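PDB 1XFJ: purine nucleoside phosphorylase from Caulobacter vibrioides, which probably catalyses the phosphorolysis of purine nucleosides such as inosine and S-methyl-5'-thioadenosine, and the deamination of adenosine to inosine. Local coordinates for residues R43-Q46 and D51-E54; S15-V20 and L118-E123; G136-V141 and P207-D212; I167-Y172 and R222-R227; T8-L13 and A60-G65. All coordinates share one frame; numbering follows the deposited sequence.

Contact 1 of 5, residues R43-Q46 and D51-E54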
# COMPACT_ATOMS: atom_id res chain seq x y z
N ARG A 43 3.15 -13.30 4.33
CA ARG A 43 4.08 -14.31 4.82
C ARG A 43 4.07 -14.36 6.35
O ARG A 43 4.47 -15.37 6.95
CB ARG A 43 5.50 -14.00 4.32
CG ARG A 43 5.76 -14.48 2.91
CD ARG A 43 7.15 -14.06 2.44
NE ARG A 43 7.55 -14.75 1.22
CZ ARG A 43 8.68 -14.51 0.58
NH1 ARG A 43 9.52 -13.59 1.03
NH2 ARG A 43 8.99 -15.20 -0.52
N GLY A 44 3.61 -13.29 6.98
CA GLY A 44 3.56 -13.24 8.43
C GLY A 44 2.21 -13.64 8.98
O GLY A 44 1.98 -13.58 10.19
N SER A 45 1.31 -14.06 8.10
CA SER A 45 -0.04 -14.47 8.51
C SER A 45 -0.05 -15.91 8.99
O SER A 45 0.98 -16.59 8.99
CB SER A 45 -1.01 -14.32 7.34
OG SER A 45 -0.79 -15.31 6.35
N GLN A 46 -1.22 -16.38 9.41
CA GLN A 46 -1.36 -17.74 9.91
C GLN A 46 -1.91 -18.70 8.85
O GLN A 46 -2.35 -19.81 9.15
CB GLN A 46 -2.26 -17.73 11.16
CG GLN A 46 -1.56 -17.11 12.37
CD GLN A 46 -2.50 -16.81 13.52
OE1 GLN A 46 -3.26 -15.84 13.49
NE2 GLN A 46 -2.46 -17.65 14.55
N ASP A 51 0.67 -21.94 0.35
CA ASP A 51 -0.36 -21.24 -0.42
C ASP A 51 0.07 -19.78 -0.60
O ASP A 51 -0.07 -19.22 -1.69
CB ASP A 51 -1.73 -21.32 0.27
CG ASP A 51 -2.39 -22.69 0.13
OD1 ASP A 51 -1.97 -23.48 -0.75
OD2 ASP A 51 -3.34 -22.98 0.89
N VAL A 52 0.58 -19.18 0.47
CA VAL A 52 1.03 -17.79 0.41
C VAL A 52 2.10 -17.65 -0.67
O VAL A 52 2.09 -16.71 -1.45
CB VAL A 52 1.62 -17.33 1.76
CG1 VAL A 52 2.25 -15.95 1.61
CG2 VAL A 52 0.52 -17.30 2.83
N GLU A 53 3.02 -18.61 -0.72
CA GLU A 53 4.07 -18.56 -1.73
C GLU A 53 3.49 -18.70 -3.14
O GLU A 53 3.98 -18.06 -4.08
CB GLU A 53 5.10 -19.66 -1.47
CG GLU A 53 5.96 -19.37 -0.26
CD GLU A 53 6.65 -18.02 -0.36
OE1 GLU A 53 7.44 -17.82 -1.31
OE2 GLU A 53 6.41 -17.15 0.51
N GLU A 54 2.46 -19.52 -3.29
CA GLU A 54 1.84 -19.71 -4.59
C GLU A 54 1.15 -18.42 -5.01
O GLU A 54 1.19 -18.03 -6.18
CB GLU A 54 0.83 -20.86 -4.54
CG GLU A 54 -0.12 -20.96 -5.73
CD GLU A 54 0.57 -21.29 -7.04
OE1 GLU A 54 1.71 -21.80 -7.01
OE2 GLU A 54 -0.03 -21.07 -8.12
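Arg43 and Glu53 meet in a side-on, two-pronged salt bridge. NE of Arg43 gives its hydrogen to OE2 of Glu53 at 2.8 Å, and NH2 of Arg43 reaches OE1 of Glu53 at 3.1 Å with an N-H...O angle of 163°. Both carboxylate oxygens use their syn lone pairs, so the two flat groups come together edge to edge with their planes only 26° apart. A third, weak bond runs diagonally from NH2 to OE2.

The two side chains reach this meeting by different routes. Arg43 runs out extended from CG to NE, whereas Glu53 is folded back at chi2 (-56°), which brings its carboxylate round to the arginine although neither CB points straight across. Nearer the backbone the contact is apolar: CG1 of Val52 packs 4.0 Å from CG of Arg43. The beta-branched valine is buried and turned toward the loop, and its other methyl, CG2, lies 4.3 Å from OG of Ser45. That hydroxyl is held by Gly42 O and Asn40 within its own loop.

The contact thus fastens the loop before helix 49-62 onto that helix. Arg56 also lies close to NH2 of Arg43, and this local positive charge would be expected to keep the Glu53 carboxylate ionised.

Contact 2 of 5, residues S15-V20 and L118-E123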
# COMPACT_ATOMS: atom_id res chain seq x y z
N SER A 15 -1.33 3.74 -15.71
CA SER A 15 -1.55 2.81 -16.82
C SER A 15 -1.03 3.28 -18.18
O SER A 15 -0.76 2.46 -19.06
CB SER A 15 -3.04 2.49 -16.94
OG SER A 15 -3.78 3.66 -17.21
N SER A 16 -0.87 4.59 -18.34
CA SER A 16 -0.38 5.14 -19.60
C SER A 16 1.15 5.16 -19.71
O SER A 16 1.69 5.43 -20.78
CB SER A 16 -0.92 6.56 -19.79
OG SER A 16 -0.54 7.39 -18.70
N LEU A 17 1.83 4.87 -18.61
CA LEU A 17 3.29 4.88 -18.58
C LEU A 17 3.93 3.64 -19.20
O LEU A 17 3.85 2.54 -18.66
CB LEU A 17 3.77 5.03 -17.14
CG LEU A 17 3.13 6.17 -16.35
CD1 LEU A 17 3.61 6.14 -14.91
CD2 LEU A 17 3.47 7.50 -17.00
N PRO A 18 4.60 3.80 -20.36
CA PRO A 18 5.25 2.68 -21.04
C PRO A 18 6.47 2.19 -20.26
O PRO A 18 7.16 2.98 -19.64
CB PRO A 18 5.62 3.27 -22.39
CG PRO A 18 6.00 4.67 -22.01
CD PRO A 18 4.89 5.07 -21.05
N GLY A 19 6.71 0.89 -20.30
CA GLY A 19 7.85 0.34 -19.59
C GLY A 19 7.64 0.29 -18.10
O GLY A 19 8.57 0.03 -17.33
N VAL A 20 6.41 0.56 -17.67
CA VAL A 20 6.05 0.53 -16.26
C VAL A 20 4.78 -0.29 -16.09
O VAL A 20 3.81 -0.12 -16.83
CB VAL A 20 5.79 1.95 -15.71
CG1 VAL A 20 5.30 1.87 -14.26
CG2 VAL A 20 7.05 2.79 -15.78
N LEU A 118 1.72 3.76 -4.73
CA LEU A 118 2.63 3.44 -5.82
C LEU A 118 3.09 4.76 -6.41
O LEU A 118 2.26 5.62 -6.74
CB LEU A 118 1.92 2.59 -6.87
CG LEU A 118 1.37 1.26 -6.36
CD1 LEU A 118 0.70 0.51 -7.51
CD2 LEU A 118 2.49 0.43 -5.76
N LEU A 119 4.40 4.93 -6.53
CA LEU A 119 4.96 6.16 -7.06
C LEU A 119 5.94 5.89 -8.19
O LEU A 119 6.52 4.81 -8.27
CB LEU A 119 5.71 6.94 -5.97
CG LEU A 119 4.96 7.26 -4.68
CD1 LEU A 119 5.17 6.12 -3.69
CD2 LEU A 119 5.51 8.56 -4.09
N VAL A 120 6.13 6.88 -9.04
CA VAL A 120 7.05 6.73 -10.16
C VAL A 120 7.48 8.06 -10.75
O VAL A 120 6.70 9.01 -10.79
CB VAL A 120 6.39 5.90 -11.30
CG1 VAL A 120 5.09 6.54 -11.72
CG2 VAL A 120 7.33 5.80 -12.50
N ASP A 121 8.74 8.13 -11.16
CA ASP A 121 9.26 9.31 -11.84
C ASP A 121 9.54 8.72 -13.22
O ASP A 121 10.53 8.01 -13.40
CB ASP A 121 10.57 9.80 -11.22
CG ASP A 121 11.15 10.98 -11.96
OD1 ASP A 121 10.92 11.08 -13.19
OD2 ASP A 121 11.85 11.81 -11.34
N PRO A 122 8.66 9.00 -14.20
CA PRO A 122 8.81 8.48 -15.56
C PRO A 122 10.03 8.95 -16.36
O PRO A 122 10.34 8.38 -17.41
CB PRO A 122 7.48 8.87 -16.21
CG PRO A 122 7.16 10.15 -15.54
CD PRO A 122 7.47 9.86 -14.09
N GLU A 123 10.71 9.98 -15.88
CA GLU A 123 11.89 10.49 -16.58
C GLU A 123 13.16 9.85 -16.02
O GLU A 123 14.01 9.38 -16.78
CB GLU A 123 11.98 12.01 -16.47
CG GLU A 123 13.25 12.62 -17.06
CD GLU A 123 13.54 12.13 -18.47
OE1 GLU A 123 12.60 12.05 -19.28
OE2 GLU A 123 14.72 11.83 -18.76
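Leu17 reaches from its turn to strand 115-121 and touches Val120. Its CB already points toward the strand, and a chi1 of -50° sets CG anti to the carbonyl carbon, from where the branch divides the work. CD1 runs tip to tip into CG1 of Val120 at 3.5 Å, a close methyl-to-methyl contact, while CD2 turns to the strand's end and lies 4.3 Å from CB of Pro122. One forked leucine therefore covers both the last part of the strand and the residue at which the chain leaves it.

Val120 offers two methyls to the other segment. CG1 takes the leucine, and CG2 comes within 4.5 Å of CG2 of Val20, a looser contact. Beta-branched Val20 and Val120 suit their extended backbones, and both also pack on Ile257 of strand 253-259.

A tight turn lies on each side of the contact. Leu17 to Val20 form a type II beta turn, with Gly19 supplying the positive phi of 74° that its third position needs; the closing bond from Val20 N to Leu17 O is weak, but Arg125 binds the carbonyls of Pro18 and Gly19. In the other segment, Asp121 OD1 accepts from Glu123 N at 2.9 Å.

Apolar side chains thus join the turn entering strand 20-25 of one mixed sheet to the end of strand 115-121 in another. It is the packing of sheet against sheet expected in the layered alpha-beta-beta-alpha fold, with an Asx turn at Asp121 finishing the strand.

Contact 3 of 5, residues G136-V141 and P207-D212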
# COMPACT_ATOMS: atom_id res chain seq x y z
N GLY A 136 2.45 5.17 9.85
CA GLY A 136 3.44 5.52 8.85
C GLY A 136 3.11 6.84 8.18
O GLY A 136 3.99 7.69 7.98
N ALA A 137 1.84 7.03 7.84
CA ALA A 137 1.42 8.27 7.20
C ALA A 137 1.70 9.47 8.10
O ALA A 137 2.24 10.49 7.65
CB ALA A 137 -0.06 8.20 6.87
N LEU A 138 1.35 9.34 9.38
CA LEU A 138 1.57 10.44 10.32
C LEU A 138 3.05 10.74 10.52
O LEU A 138 3.46 11.91 10.55
CB LEU A 138 0.94 10.10 11.67
CG LEU A 138 1.14 11.15 12.76
CD1 LEU A 138 0.46 12.45 12.35
CD2 LEU A 138 0.57 10.63 14.08
N ASP A 139 3.86 9.69 10.63
CA ASP A 139 5.29 9.86 10.86
C ASP A 139 6.12 10.28 9.65
O ASP A 139 7.26 10.73 9.80
CB ASP A 139 5.87 8.58 11.48
CG ASP A 139 5.30 8.30 12.87
OD1 ASP A 139 4.85 9.25 13.54
OD2 ASP A 139 5.32 7.12 13.30
N GLY A 140 5.56 10.14 8.45
CA GLY A 140 6.28 10.56 7.25
C GLY A 140 6.78 9.51 6.27
O GLY A 140 7.77 9.75 5.56
N VAL A 141 6.12 8.36 6.19
CA VAL A 141 6.56 7.33 5.25
C VAL A 141 6.48 7.81 3.80
O VAL A 141 7.29 7.40 2.97
CB VAL A 141 5.75 6.02 5.40
CG1 VAL A 141 4.31 6.22 4.94
CG2 VAL A 141 6.42 4.91 4.60
N PRO A 207 -7.24 7.98 3.03
CA PRO A 207 -6.76 8.32 1.69
C PRO A 207 -6.56 9.83 1.48
O PRO A 207 -5.59 10.25 0.86
CB PRO A 207 -7.82 7.72 0.77
CG PRO A 207 -9.05 7.70 1.62
CD PRO A 207 -8.52 7.26 2.96
N ALA A 208 -7.46 10.64 2.02
CA ALA A 208 -7.32 12.08 1.85
C ALA A 208 -6.09 12.57 2.60
O ALA A 208 -5.37 13.46 2.12
CB ALA A 208 -8.57 12.79 2.36
N PHE A 209 -5.81 11.98 3.76
CA PHE A 209 -4.64 12.39 4.52
C PHE A 209 -3.37 12.00 3.78
O PHE A 209 -2.41 12.76 3.73
CB PHE A 209 -4.63 11.73 5.90
CG PHE A 209 -3.44 12.12 6.73
CD1 PHE A 209 -3.33 13.41 7.24
CD2 PHE A 209 -2.40 11.22 6.96
CE1 PHE A 209 -2.20 13.80 7.97
CE2 PHE A 209 -1.27 11.60 7.68
CZ PHE A 209 -1.17 12.89 8.19
N VAL A 210 -3.37 10.80 3.20
CA VAL A 210 -2.21 10.33 2.44
C VAL A 210 -1.99 11.20 1.20
O VAL A 210 -0.85 11.47 0.82
CB VAL A 210 -2.39 8.86 2.03
CG1 VAL A 210 -1.23 8.41 1.17
CG2 VAL A 210 -2.48 7.99 3.28
N LEU A 211 -3.08 11.63 0.56
CA LEU A 211 -2.96 12.48 -0.62
C LEU A 211 -2.34 13.81 -0.19
O LEU A 211 -1.56 14.41 -0.94
CB LEU A 211 -4.33 12.72 -1.27
CG LEU A 211 -4.88 11.54 -2.08
CD1 LEU A 211 -6.33 11.81 -2.46
CD2 LEU A 211 -4.03 11.33 -3.33
N ASP A 212 -2.66 14.25 1.02
CA ASP A 212 -2.11 15.49 1.56
C ASP A 212 -0.61 15.32 1.79
O ASP A 212 0.17 16.24 1.55
CB ASP A 212 -2.79 15.85 2.89
CG ASP A 212 -2.11 17.02 3.59
OD1 ASP A 212 -2.26 18.17 3.12
OD2 ASP A 212 -1.43 16.79 4.60
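The ring of Phe209 meets helix 134-139 with its edge, not with a face. The backbone of Ala137 lies at that rim: CE2 of Phe209 is 3.7 Å from Ala137 O, with the carbonyl carbon in the plane of the ring, and 3.9 Å from Leu138 N. The methyl of Ala137 reaches the same side of the ring, its CB 3.7 Å from CE2 of Phe209. Phe182 makes a further edge-to-face contact with the phenyl group.

CG of Phe209 stands anti to the backbone N (chi1 -180°), which carries the ring out from helix 206-216 toward the neighbouring helix. At the far end, CZ of Phe209 comes 4.5 Å from CD1 of Leu138, a light touch at the margin. Val210 follows on the next position of the helix and sends CG2 to 4.3 Å from CB of Ala137, so the small alanine is met by both an aromatic edge and a methyl.

Size explains the choice of residues. Alanine lets the two backbones come within 6.3 Å, measured from CA of Ala137 to CA of Val210, and beside so small a side chain the rim of a flat ring can come up to the helix backbone. Just beyond, the helix breaks at Gly140, whose phi of 111° suits a residue without a side chain, and a new helix starts at once; Gly136 O accepts from both Gly140 N and Val141 N.

Val210 also rests on Ala115 and Val117 of strand 115-121. This is helix-to-helix packing within an outer helical layer lying on a mixed sheet, part of the alpha-beta-beta-alpha fold.

Contact 4 of 5, residues I167-Y172 and R222-R227. With ACT (acetate ion), chain B.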
# COMPACT_ATOMS: atom_id res chain seq x y z
N ILE A 167 -9.03 1.40 3.74
CA ILE A 167 -10.26 1.62 4.48
C ILE A 167 -10.72 3.05 4.20
O ILE A 167 -9.96 4.01 4.37
CB ILE A 167 -10.05 1.35 5.99
CG1 ILE A 167 -11.40 1.38 6.71
CG2 ILE A 167 -9.05 2.34 6.57
CD1 ILE A 167 -11.35 0.80 8.12
N GLY A 168 -11.96 3.18 3.75
CA GLY A 168 -12.50 4.49 3.40
C GLY A 168 -13.01 5.36 4.52
O GLY A 168 -13.24 4.90 5.63
N PRO A 169 -13.22 6.66 4.24
CA PRO A 169 -13.72 7.63 5.22
C PRO A 169 -15.08 7.29 5.80
O PRO A 169 -15.46 7.82 6.84
CB PRO A 169 -13.73 8.94 4.43
CG PRO A 169 -13.93 8.50 3.02
CD PRO A 169 -13.00 7.31 2.93
N LYS A 170 -15.82 6.41 5.14
CA LYS A 170 -17.13 6.02 5.64
C LYS A 170 -16.98 4.77 6.50
O LYS A 170 -17.93 4.35 7.17
CB LYS A 170 -18.09 5.72 4.48
CG LYS A 170 -17.74 4.47 3.68
CD LYS A 170 -18.69 4.29 2.50
CE LYS A 170 -18.34 3.05 1.68
NZ LYS A 170 -18.55 1.80 2.46
N SER A 171 -15.79 4.19 6.50
CA SER A 171 -15.52 2.96 7.24
C SER A 171 -14.52 3.04 8.39
O SER A 171 -14.56 2.22 9.30
CB SER A 171 -15.03 1.89 6.26
OG SER A 171 -16.02 1.58 5.29
N TYR A 172 -13.63 4.03 8.35
CA TYR A 172 -12.58 4.16 9.36
C TYR A 172 -12.97 4.90 10.64
O TYR A 172 -12.72 6.09 10.78
CB TYR A 172 -11.36 4.83 8.72
CG TYR A 172 -10.04 4.53 9.40
CD1 TYR A 172 -9.99 3.77 10.57
CD2 TYR A 172 -8.84 5.03 8.89
CE1 TYR A 172 -8.78 3.52 11.21
CE2 TYR A 172 -7.63 4.78 9.52
CZ TYR A 172 -7.60 4.03 10.68
OH TYR A 172 -6.41 3.81 11.32
N ARG A 222 -1.46 13.13 -8.46
CA ARG A 222 -1.89 12.11 -7.51
C ARG A 222 -3.38 11.83 -7.55
O ARG A 222 -4.16 12.59 -8.13
CB ARG A 222 -1.52 12.58 -6.10
CG ARG A 222 -2.06 13.97 -5.80
CD ARG A 222 -1.59 14.52 -4.47
NE ARG A 222 -2.28 15.76 -4.14
CZ ARG A 222 -1.91 16.97 -4.54
NH1 ARG A 222 -0.82 17.13 -5.29
NH2 ARG A 222 -2.63 18.03 -4.20
N GLU A 223 -3.77 10.72 -6.93
CA GLU A 223 -5.17 10.34 -6.85
C GLU A 223 -5.34 9.09 -6.00
O GLU A 223 -4.39 8.37 -5.73
CB GLU A 223 -5.75 10.06 -8.24
CG GLU A 223 -5.33 8.71 -8.80
CD GLU A 223 -6.40 8.08 -9.68
OE1 GLU A 223 -6.19 6.94 -10.14
OE2 GLU A 223 -7.44 8.72 -9.92
N TRP A 224 -6.58 8.88 -5.55
CA TRP A 224 -6.94 7.69 -4.79
C TRP A 224 -7.88 6.93 -5.71
O TRP A 224 -8.77 7.52 -6.31
CB TRP A 224 -7.67 8.06 -3.50
CG TRP A 224 -8.18 6.85 -2.76
CD1 TRP A 224 -7.52 5.67 -2.56
CD2 TRP A 224 -9.45 6.70 -2.10
NE1 TRP A 224 -8.29 4.80 -1.84
CE2 TRP A 224 -9.48 5.41 -1.53
CE3 TRP A 224 -10.57 7.54 -1.93
CZ2 TRP A 224 -10.58 4.92 -0.81
CZ3 TRP A 224 -11.66 7.06 -1.21
CH2 TRP A 224 -11.66 5.76 -0.66
N VAL A 225 -7.68 5.62 -5.83
CA VAL A 225 -8.52 4.81 -6.70
C VAL A 225 -9.96 4.72 -6.21
O VAL A 225 -10.84 4.23 -6.91
CB VAL A 225 -7.95 3.38 -6.87
CG1 VAL A 225 -6.56 3.46 -7.50
CG2 VAL A 225 -7.89 2.67 -5.53
N GLY A 226 -10.19 5.18 -4.98
CA GLY A 226 -11.54 5.19 -4.44
C GLY A 226 -12.21 3.85 -4.19
O GLY A 226 -13.41 3.70 -4.45
N ARG A 227 -11.45 2.87 -3.71
CA ARG A 227 -12.02 1.56 -3.40
C ARG A 227 -11.85 1.35 -1.89
O ARG A 227 -10.76 1.53 -1.35
CB ARG A 227 -11.29 0.46 -4.19
CG ARG A 227 -11.44 0.58 -5.71
CD ARG A 227 -12.90 0.49 -6.14
NE ARG A 227 -13.45 -0.85 -5.94
CZ ARG A 227 -13.27 -1.87 -6.79
NH1 ARG A 227 -12.57 -1.70 -7.90
NH2 ARG A 227 -13.80 -3.06 -6.51
C ACT B . -12.06 -4.67 -9.81
O ACT B . -13.21 -4.60 -9.30
OXT ACT B . -11.38 -3.76 -10.38
CH3 ACT B . -11.39 -6.03 -9.73
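Trp224 and Pro169 approach from opposite directions: CH2 at the far corner of the indole lies 4.1 Å from CD of Pro169 and 4.3 Å from CA of Gly168, both placed obliquely to the ring. Gly168 has no side chain, and the Pro169 ring is compact and rigid, so the loop can pass close by the six-membered end of the indole.

The tighter packing is on the tryptophan's own side. The chain doubles back after the strand through Gly226, whose positive phi of 65° makes the bend, and lays its CA 3.4 Å above the centre of the indole, with Arg227 N over the same face nearer the rim. Pro207 of helix 206-216 also packs on the ring. Chi1 of 174° sets CG anti to the backbone N and swings the indole toward the loop, while NE1 is bonded to Gly164 O. The loop is braced by its own turn, in which Gly168 O accepts from both Ser171 N and Tyr172 N.

On the other side the contact opens out to Arg227, whose CB points away from the loop. Its bent chain holds an acetate ion, probably from the crystallisation liquor, at the guanidinium edge. NH2 of Arg227 lies 3.2 Å from acetate O, and two weaker bonds come from NH1. Glu232 pairs with NE, and Trp235 makes a cation-pi contact.

Chemically the contact divides in two: an indole covered on one face by Gly226 and held at NE1 by Gly164 O, and a cationic end already paired with a carboxylate that can still take up a small anion, though weakly.

Contact 5 of 5, residues T8-L13 and A60-G65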
# COMPACT_ATOMS: atom_id res chain seq x y z
N THR A 8 -7.39 -6.90 -11.17
CA THR A 8 -6.60 -5.83 -10.59
C THR A 8 -7.31 -4.50 -10.65
O THR A 8 -8.24 -4.31 -11.43
CB THR A 8 -5.25 -5.63 -11.32
OG1 THR A 8 -5.50 -5.21 -12.67
CG2 THR A 8 -4.45 -6.93 -11.35
N VAL A 9 -6.87 -3.58 -9.79
CA VAL A 9 -7.40 -2.23 -9.79
C VAL A 9 -6.22 -1.43 -10.33
O VAL A 9 -5.12 -1.49 -9.79
CB VAL A 9 -7.73 -1.73 -8.37
CG1 VAL A 9 -8.05 -0.24 -8.42
CG2 VAL A 9 -8.91 -2.50 -7.81
N GLN A 10 -6.44 -0.71 -11.41
CA GLN A 10 -5.38 0.10 -11.98
C GLN A 10 -5.80 1.55 -12.05
O GLN A 10 -6.99 1.85 -12.10
CB GLN A 10 -5.01 -0.41 -13.37
CG GLN A 10 -4.25 -1.72 -13.35
CD GLN A 10 -3.81 -2.13 -14.73
OE1 GLN A 10 -4.63 -2.32 -15.63
NE2 GLN A 10 -2.50 -2.25 -14.92
N SER A 11 -4.81 2.43 -12.03
CA SER A 11 -5.03 3.86 -12.08
C SER A 11 -4.69 4.47 -13.43
O SER A 11 -3.67 4.14 -14.04
CB SER A 11 -4.19 4.56 -11.01
OG SER A 11 -4.13 5.95 -11.25
N PRO A 12 -5.55 5.38 -13.93
CA PRO A 12 -5.29 6.02 -15.22
C PRO A 12 -3.99 6.81 -15.19
O PRO A 12 -3.35 7.01 -16.22
CB PRO A 12 -6.51 6.92 -15.40
CG PRO A 12 -7.59 6.14 -14.73
CD PRO A 12 -6.92 5.66 -13.47
N LEU A 13 -3.59 7.25 -14.00
CA LEU A 13 -2.36 8.02 -13.84
C LEU A 13 -1.09 7.21 -14.01
O LEU A 13 -0.01 7.78 -14.19
CB LEU A 13 -2.33 8.70 -12.47
CG LEU A 13 -3.13 10.00 -12.35
CD1 LEU A 13 -4.55 9.76 -12.76
CD2 LEU A 13 -3.04 10.53 -10.93
N ALA A 60 3.75 -12.39 -9.19
CA ALA A 60 5.03 -12.18 -9.86
C ALA A 60 4.88 -12.52 -11.34
O ALA A 60 5.41 -11.83 -12.20
CB ALA A 60 6.11 -13.06 -9.23
N ARG A 61 4.13 -13.59 -11.63
CA ARG A 61 3.92 -14.01 -13.01
C ARG A 61 3.08 -12.99 -13.79
O ARG A 61 3.26 -12.83 -15.01
CB ARG A 61 3.24 -15.38 -13.06
CG ARG A 61 3.19 -15.98 -14.45
CD ARG A 61 4.60 -16.28 -14.95
NE ARG A 61 4.60 -16.74 -16.34
CZ ARG A 61 4.28 -15.98 -17.38
NH1 ARG A 61 3.91 -14.72 -17.19
NH2 ARG A 61 4.31 -16.48 -18.61
N TRP A 62 2.16 -12.32 -13.10
CA TRP A 62 1.32 -11.31 -13.74
C TRP A 62 2.23 -10.21 -14.29
O TRP A 62 1.97 -9.64 -15.35
CB TRP A 62 0.35 -10.71 -12.73
CG TRP A 62 -0.59 -9.68 -13.31
CD1 TRP A 62 -1.79 -9.91 -13.92
CD2 TRP A 62 -0.40 -8.26 -13.32
NE1 TRP A 62 -2.36 -8.72 -14.32
CE2 TRP A 62 -1.52 -7.69 -13.96
CE3 TRP A 62 0.61 -7.41 -12.86
CZ2 TRP A 62 -1.67 -6.31 -14.15
CZ3 TRP A 62 0.47 -6.03 -13.05
CH2 TRP A 62 -0.66 -5.50 -13.69
N PHE A 63 3.29 -9.92 -13.54
CA PHE A 63 4.26 -8.89 -13.91
C PHE A 63 5.25 -9.36 -14.96
O PHE A 63 6.02 -8.56 -15.49
CB PHE A 63 5.02 -8.43 -12.66
CG PHE A 63 4.27 -7.46 -11.81
CD1 PHE A 63 4.12 -6.13 -12.21
CD2 PHE A 63 3.70 -7.86 -10.61
CE1 PHE A 63 3.42 -5.22 -11.42
CE2 PHE A 63 2.99 -6.96 -9.81
CZ PHE A 63 2.85 -5.64 -10.22
N GLY A 64 5.24 -10.66 -15.25
CA GLY A 64 6.14 -11.21 -16.23
C GLY A 64 7.45 -11.69 -15.62
O GLY A 64 8.41 -11.97 -16.33
N GLY A 65 7.48 -11.79 -14.30
CA GLY A 65 8.69 -12.24 -13.63
C GLY A 65 8.48 -13.48 -12.79
O GLY A 65 7.52 -14.22 -12.98
O HOH W 1 -5.45 -7.45 -14.86
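At the edge of a mixed sheet, where strand 8-9 is the outermost strand, the end of helix 49-62 lays Trp62 against the strand and the residue that follows it. The helix closes there in a Schellman motif: Gly64 takes a positive phi of 91°, and Gly65 N returns to Ala60 O while Gly64 N returns to Arg61 O. Glycine suits this position because a side chain would run into the preceding carbonyl.

Trp62, in the last turn, has CG anti to its own backbone nitrogen (chi1 -179°), which carries the indole off the helix toward the strand. CG2 of Thr8 sits 3.7 Å above the indole plane, shifted toward the rim, and is 4.0 Å from CE2 of Trp62. Threonine serves twice, with its methyl on the ring and its hydroxyl within bonding distance of a water.

Gln10 approaches from the opposite direction, its chain extended beyond CG. Its NE2 lies in the indole plane, at the edge, 3.9 Å from CH2 of Trp62, with the amide and ring planes nearly perpendicular at 79°. That nitrogen is also bonded to His22 O. Lys21 and Phe25 of strand 20-25 add a cation-pi and an edge-to-face contact to the indole.

One water joins the polar atoms of the pair: it lies 3.1 Å from OG1 of Thr8 and accepts a weak bond from NE1 of Trp62 at 3.4 Å.

Contact 3 is the buried one, joining two helices through apolar groups. Contacts 1, 2 and 4 are partly buried, and contact 5 lies at the surface. Chemistry follows place: a salt bridge in contact 1, methyl packing in contact 2, an indole against a proline and glycine in contact 4, and a water beside the indole in contact 5. Contacts 1 and 5 use successive parts of helix 49-62, their centres about 20 Å apart, whereas contacts 2 and 4 both reach the six-stranded sheet. Contacts 3 and 4 touch directly, with CB of Pro207 3.5 Å from CD2 of Trp224. A probable hydrogen bond between Glu223 OE1 and Ser11 OG joins contacts 4 and 5.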